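Local coordinates for protein Vng1086c (Halobacterium sp., PDB 2GF4) that is of unknown function but binds a calcium ion and forms an all-helical assembly of four copies of the chain, at residues A32-E35 against V39-S42; E8-M13 against F56-A61; D18-F23 against A64-D69. All coordinates share one frame; numbering follows the deposited sequence.

Contact 1 (A32-E35 against V39-S42). With CA (calcium ion), chain C.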
# COMPACT_ATOMS: atom_id res chain seq x y z
N ALA A 32 -3.28 7.86 12.04
CA ALA A 32 -4.19 7.32 13.02
C ALA A 32 -4.21 5.82 13.15
O ALA A 32 -4.53 5.33 14.23
CB ALA A 32 -5.52 7.82 12.76
N ALA A 33 -3.86 5.08 12.11
CA ALA A 33 -3.81 3.64 12.28
C ALA A 33 -2.61 3.24 13.14
O ALA A 33 -2.73 2.31 13.94
CB ALA A 33 -3.72 3.01 11.01
N TYR A 34 -1.45 3.89 12.97
CA TYR A 34 -0.30 3.55 13.81
C TYR A 34 -0.68 3.80 15.27
O TYR A 34 -0.36 2.97 16.11
CB TYR A 34 0.89 4.40 13.43
CG TYR A 34 2.00 4.39 14.44
CD1 TYR A 34 2.91 3.34 14.49
CD2 TYR A 34 2.16 5.45 15.31
CE1 TYR A 34 3.95 3.37 15.37
CE2 TYR A 34 3.19 5.48 16.20
CZ TYR A 34 4.07 4.44 16.21
OH TYR A 34 5.09 4.44 17.11
N GLU A 35 -1.36 4.91 15.59
CA GLU A 35 -1.70 5.16 17.00
C GLU A 35 -2.67 4.13 17.56
O GLU A 35 -2.62 3.86 18.76
CB GLU A 35 -2.26 6.57 17.13
CG GLU A 35 -1.35 7.65 16.54
CD GLU A 35 -0.18 7.99 17.43
OE1 GLU A 35 -0.21 7.59 18.61
OE2 GLU A 35 0.77 8.68 16.99
N VAL A 39 1.87 0.67 19.72
CA VAL A 39 3.16 -0.00 19.87
C VAL A 39 4.16 1.11 19.58
O VAL A 39 4.21 1.66 18.46
CB VAL A 39 3.36 -1.13 18.89
CG1 VAL A 39 4.78 -1.59 18.94
CG2 VAL A 39 2.48 -2.27 19.29
N GLU A 40 5.00 1.40 20.56
CA GLU A 40 5.91 2.51 20.39
C GLU A 40 7.36 2.12 20.55
O GLU A 40 7.71 1.06 21.07
CB GLU A 40 5.45 3.61 21.36
CG GLU A 40 3.94 3.95 21.19
CD GLU A 40 3.49 5.03 22.12
OE1 GLU A 40 4.33 5.76 22.68
OE2 GLU A 40 2.27 5.20 22.29
N PRO A 41 8.25 2.97 20.09
CA PRO A 41 9.66 2.67 20.21
C PRO A 41 10.16 2.34 21.59
O PRO A 41 11.05 1.49 21.74
CB PRO A 41 10.33 3.90 19.64
CG PRO A 41 9.33 4.47 18.81
CD PRO A 41 8.03 4.27 19.44
N SER A 42 9.58 2.98 22.60
CA SER A 42 10.02 2.77 23.98
C SER A 42 9.52 1.44 24.51
O SER A 42 10.00 0.98 25.55
CB SER A 42 9.53 3.92 24.86
OG SER A 42 8.11 3.89 24.96
CA CA C . -0.02 5.24 21.95
O HOH W 1 1.58 2.94 18.09
O HOH W 2 -2.30 4.58 21.10
O HOH W 3 0.75 4.88 19.56
O HOH W 4 -0.33 7.73 21.14

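Contact 2 (E8-M13 against F56-A61)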
# COMPACT_ATOMS: atom_id res chain seq x y z
N GLU A 8 15.49 0.42 16.49
CA GLU A 8 16.13 1.62 15.96
C GLU A 8 15.38 2.11 14.72
O GLU A 8 15.26 3.32 14.52
CB GLU A 8 17.60 1.33 15.66
CG GLU A 8 18.43 1.24 16.96
CD GLU A 8 19.87 0.79 16.76
OE1 GLU A 8 20.73 1.64 16.46
OE2 GLU A 8 20.14 -0.42 16.89
N LEU A 9 14.88 1.19 13.90
CA LEU A 9 14.14 1.58 12.70
C LEU A 9 12.84 2.24 13.15
O LEU A 9 12.48 3.30 12.63
CB LEU A 9 13.86 0.34 11.86
CG LEU A 9 13.14 0.57 10.52
CD1 LEU A 9 13.97 1.43 9.66
CD2 LEU A 9 12.90 -0.73 9.85
N HIS A 10 12.12 1.62 14.08
CA HIS A 10 10.89 2.19 14.60
C HIS A 10 11.19 3.61 15.19
O HIS A 10 10.46 4.55 14.87
CB HIS A 10 10.33 1.24 15.64
CG HIS A 10 8.94 1.57 16.09
ND1 HIS A 10 8.26 0.80 17.01
CD2 HIS A 10 8.12 2.59 15.77
CE1 HIS A 10 7.08 1.35 17.24
NE2 HIS A 10 6.97 2.43 16.50
N GLU A 11 12.27 3.78 15.98
CA GLU A 11 12.60 5.10 16.57
C GLU A 11 12.75 6.14 15.48
O GLU A 11 12.19 7.23 15.61
CB GLU A 11 13.92 5.01 17.35
CG GLU A 11 13.99 5.92 18.58
CD GLU A 11 14.58 5.18 19.77
OE1 GLU A 11 13.97 5.17 20.87
OE2 GLU A 11 15.67 4.58 19.60
N GLN A 12 13.49 5.82 14.42
CA GLN A 12 13.68 6.79 13.35
C GLN A 12 12.39 7.08 12.57
O GLN A 12 12.16 8.23 12.20
CB GLN A 12 14.80 6.33 12.42
CG GLN A 12 16.20 6.42 13.04
CD GLN A 12 16.53 7.80 13.59
OE1 GLN A 12 16.12 8.83 13.05
NE2 GLN A 12 17.31 7.82 14.65
N MSE A 13 11.55 6.07 12.33
CA MSE A 13 10.30 6.32 11.61
C MSE A 13 9.42 7.22 12.46
O MSE A 13 8.58 7.94 11.91
CB MSE A 13 9.58 5.02 11.33
CG MSE A 13 10.22 4.32 10.12
SE MSE A 13 10.11 5.45 8.42
CE MSE A 13 8.08 5.54 8.04
N PHE A 56 5.43 -0.94 9.64
CA PHE A 56 4.55 -1.09 8.47
C PHE A 56 3.52 0.05 8.47
O PHE A 56 3.36 0.73 7.46
CB PHE A 56 3.82 -2.42 8.59
CG PHE A 56 2.85 -2.65 7.48
CD1 PHE A 56 1.53 -2.26 7.60
CD2 PHE A 56 3.25 -3.32 6.34
CE1 PHE A 56 0.65 -2.49 6.57
CE2 PHE A 56 2.37 -3.54 5.32
CZ PHE A 56 1.07 -3.14 5.44
N LEU A 57 2.82 0.25 9.58
CA LEU A 57 1.81 1.30 9.62
C LEU A 57 2.36 2.69 9.36
O LEU A 57 1.66 3.52 8.78
CB LEU A 57 1.10 1.25 10.96
CG LEU A 57 0.18 0.03 11.04
CD1 LEU A 57 -0.32 -0.07 12.44
CD2 LEU A 57 -0.99 0.14 10.06
N LEU A 58 3.60 2.94 9.81
CA LEU A 58 4.24 4.25 9.62
C LEU A 58 4.63 4.46 8.16
O LEU A 58 4.36 5.53 7.61
CB LEU A 58 5.50 4.36 10.48
CG LEU A 58 5.23 4.47 11.98
CD1 LEU A 58 6.51 4.52 12.72
CD2 LEU A 58 4.48 5.70 12.24
N GLY A 59 5.28 3.46 7.56
CA GLY A 59 5.66 3.57 6.15
C GLY A 59 4.42 3.74 5.30
O GLY A 59 4.35 4.62 4.45
N ASN A 60 3.45 2.87 5.51
CA ASN A 60 2.22 2.93 4.79
C ASN A 60 1.57 4.27 4.91
O ASN A 60 1.08 4.83 3.93
CB ASN A 60 1.32 1.94 5.37
CG ASN A 60 0.63 1.22 4.37
OD1 ASN A 60 -0.55 1.43 4.14
ND2 ASN A 60 1.35 0.37 3.67
N ALA A 61 1.51 4.79 6.13
CA ALA A 61 0.85 6.05 6.31
C ALA A 61 1.56 7.20 5.66
O ALA A 61 0.92 8.14 5.19
CB ALA A 61 0.68 6.31 7.72

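Contact 3 (D18-F23 against A64-D69)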
# COMPACT_ATOMS: atom_id res chain seq x y z
N ASP A 18 7.15 12.75 13.35
CA ASP A 18 7.13 14.03 14.02
C ASP A 18 7.55 15.13 13.08
O ASP A 18 6.94 16.20 13.10
CB ASP A 18 7.98 13.95 15.28
CG ASP A 18 7.29 13.09 16.34
OD1 ASP A 18 6.05 12.98 16.34
OD2 ASP A 18 7.96 12.52 17.21
N GLN A 19 8.55 14.86 12.24
CA GLN A 19 9.02 15.79 11.21
C GLN A 19 7.82 16.18 10.33
O GLN A 19 7.54 17.36 10.16
CB GLN A 19 10.05 15.07 10.35
CG GLN A 19 10.74 16.00 9.41
CD GLN A 19 11.73 15.33 8.50
OE1 GLN A 19 11.89 14.10 8.49
NE2 GLN A 19 12.39 16.14 7.71
N PHE A 20 7.11 15.18 9.76
CA PHE A 20 5.95 15.41 8.90
C PHE A 20 4.86 16.24 9.60
O PHE A 20 4.37 17.20 8.99
CB PHE A 20 5.36 14.05 8.47
CG PHE A 20 4.09 14.15 7.68
CD1 PHE A 20 4.10 14.22 6.29
CD2 PHE A 20 2.86 14.12 8.32
CE1 PHE A 20 2.90 14.25 5.58
CE2 PHE A 20 1.68 14.14 7.61
CZ PHE A 20 1.70 14.21 6.25
N LEU A 21 4.52 15.91 10.84
CA LEU A 21 3.47 16.64 11.54
C LEU A 21 3.87 18.06 11.79
O LEU A 21 3.02 18.91 12.05
CB LEU A 21 3.11 15.92 12.84
CG LEU A 21 2.42 14.56 12.59
CD1 LEU A 21 2.40 13.91 13.91
CD2 LEU A 21 1.01 14.67 12.03
N GLY A 22 5.17 18.33 11.69
CA GLY A 22 5.62 19.70 11.85
C GLY A 22 5.49 20.48 10.54
O GLY A 22 5.71 21.69 10.55
N PHE A 23 5.11 19.87 9.42
CA PHE A 23 5.04 20.66 8.20
C PHE A 23 3.82 21.55 8.06
O PHE A 23 2.87 21.52 8.84
CB PHE A 23 5.15 19.76 6.97
CG PHE A 23 6.48 19.08 6.83
CD1 PHE A 23 7.63 19.62 7.38
CD2 PHE A 23 6.58 17.91 6.11
CE1 PHE A 23 8.84 18.97 7.22
CE2 PHE A 23 7.78 17.28 5.96
CZ PHE A 23 8.91 17.81 6.51
N ALA A 64 0.58 7.01 2.04
CA ALA A 64 -0.80 7.44 1.82
C ALA A 64 -0.89 8.97 1.91
O ALA A 64 -1.67 9.57 1.18
CB ALA A 64 -1.69 6.83 2.83
N ALA A 65 -0.16 9.60 2.82
CA ALA A 65 -0.23 11.05 2.89
C ALA A 65 0.36 11.71 1.63
O ALA A 65 -0.10 12.77 1.23
CB ALA A 65 0.50 11.51 4.08
N MSE A 66 1.39 11.12 1.03
CA MSE A 66 1.94 11.69 -0.20
C MSE A 66 0.91 11.54 -1.30
O MSE A 66 0.79 12.41 -2.15
CB MSE A 66 3.13 10.90 -0.66
CG MSE A 66 4.25 10.96 0.34
SE MSE A 66 4.94 12.87 0.75
CE MSE A 66 4.24 13.32 2.63
N SER A 67 0.26 10.39 -1.34
CA SER A 67 -0.75 10.14 -2.35
C SER A 67 -1.90 11.14 -2.25
O SER A 67 -2.33 11.68 -3.28
CB SER A 67 -1.30 8.76 -2.14
OG SER A 67 -2.06 8.41 -3.27
N GLU A 68 -2.40 11.37 -1.03
CA GLU A 68 -3.52 12.31 -0.83
C GLU A 68 -3.11 13.70 -1.21
O GLU A 68 -3.89 14.44 -1.80
CB GLU A 68 -3.97 12.33 0.63
CG GLU A 68 -4.78 11.13 1.09
CD GLU A 68 -5.93 10.83 0.18
OE1 GLU A 68 -6.67 11.77 -0.22
OE2 GLU A 68 -6.13 9.64 -0.15
N ASP A 69 -1.90 14.08 -0.84
CA ASP A 69 -1.45 15.39 -1.17
C ASP A 69 -1.37 15.57 -2.70
O ASP A 69 -1.71 16.63 -3.20
CB ASP A 69 -0.12 15.61 -0.54
CG ASP A 69 0.43 16.94 -0.86
OD1 ASP A 69 0.79 17.68 0.06
OD2 ASP A 69 0.50 17.28 -2.05

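Contact 1 (A32-E35 against V39-S42)
The ring of Tyr34 has water 1 over the centre of one face, 3.4 Å above its plane, and the carboxylate oxygen OE2 of Glu35 in plane at its edge, while its hydroxyl end runs up to the loop at Val39, Glu40 and Pro41. The motif is a short helix, 32-37, followed by a calcium-binding loop within an all-helical fold. With CG anti to the backbone N (chi1 165°), the ring is carried across to the loop, where Tyr34 OH stands 3.2 Å from Val39 O and 3.8 Å from Pro41 CD. Along its length Tyr34 packs on Val14 of helix 3-21 and on Ala54, Leu57 and Leu58 of helix 48-71, a setting that suits a residue apolar over most of its length and polar at the end. That end is hydrogen-bonded to His10 NE2. A phenylalanine in its place is likely to leave His10 NE2 without its mate. Water 1 ties the backbones together, donating to Tyr34 O and accepting from Val39 N, each at 2.8 Å. The two glutamates serve the metal differently. Glu40, extended beyond CG, reaches the calcium directly, with Asp38 OD1 as the other protein ligand and waters 2, 3 and 4 beside them. Glu35 is a second-shell residue: its chain bends at chi2 (-78°), OE1 stays 4.1 Å from the calcium, accepting from waters 3 and 4, and its backbone O takes water 2. The one metal bond made by the two segments is Glu40 OE2 to calcium, 2.3 Å.

Contact 2 (E8-M13 against F56-A61)
Matching first torsions bring Met13 and Leu58 together: each has CG anti to its carbonyl carbon (chi1 -79° in Met13 and -71° in Leu58). Further bends at chi2 and chi3 then lead the methyl of Met13, a selenomethionine, to the backbone of the other helix. This is helix-helix packing in the core of an all-helical fold, with helix 3-21 and helix 48-71 running in broadly the same direction; over these segments their axes make 36° and approach to 10.3 Å. Packing is tight at the root of the Met13 chain, where CB lies 3.4 Å from Leu58 CD1. An unbranched, flexible chain suits this place, since it can curl so that CE meets both Leu58 CB at 3.7 Å and the backbone at Gly59, where no side chain projects. From one turn earlier the His10 side chain lies roughly perpendicular to that of Leu58. Its polar atoms are engaged by Tyr34 and His51, which leaves ring carbon for the leucine. Past this pair of helices, Met13 also packs on Leu62 of the second subunit, so the same residue serves the chain's core and the interface. On the Leu58 side the branch used is CD1, which meets His10 CD2 at 4.0 Å.

Contact 3 (D18-F23 against A64-D69)
Phe20 is the side chain of 18-23 that meets Ala65 and Met66, and it can be followed outward from CB, which points toward the 64-69 helix. CG stands anti to the backbone N (chi1 175°), which carries the ring toward 64-69. Beyond CG, the CD1 side is the one that makes contact. CD1 lies 3.8 Å from Met66 CE, and the next atom, CE1, comes closer to the same methyl, at 3.4 Å. This methyl sits at the ring's edge, near the ring plane, and not over a face. At the tip, CZ meets Ala65 CB at 3.7 Å, from an oblique direction. Ala65 CB also lies 3.9 Å from Phe20 CE1, so the alanine methyl sits against the CE1–CZ bond. Phe20 and Met66, a selenomethionine, run alongside each other in opposite senses, and the bends in the Met66 chain fold its methyl back to the ring. The residue types fit the spacing. The nearest CA atoms, those of Phe20 and Ala65, are 9.7 Å apart, a span that a long aromatic can bridge if it faces a residue as small as alanine. Val26 and Ala30 of the loop after helix 3-21 also pack on Phe20. The second subunit takes part as well: Met66 packs on its Met1, and Asp69 OD2 forms a salt bridge with Lys52 NZ of that subunit. The whole is apolar packing between helix 3-21 and helix 48-71 of an all-helical fold, here an aromatic ring against an alanine methyl and a selenomethionine methyl.

Overall arrangement
Contacts 2 and 3 both join helix 3-21 to helix 48-71, with centres about 13 Å apart, so they fasten the same helix pair at two successive levels; their segments alternate along the chain. Contact 1 involves the short helix 32-37 and the loop after it, which come between the two long helices in sequence. Its centre lies about 9 Å from that of contact 2, and the two touch through His10, which packs on the calcium-binding loop and probably hydrogen-bonds to Tyr34. Contact 3 is farther off, about 16 Å from contact 1 between centres and away from the metal. The calcium-binding loop thus lies against the core at contact 2, while contacts 2 and 3 both reach the second subunit.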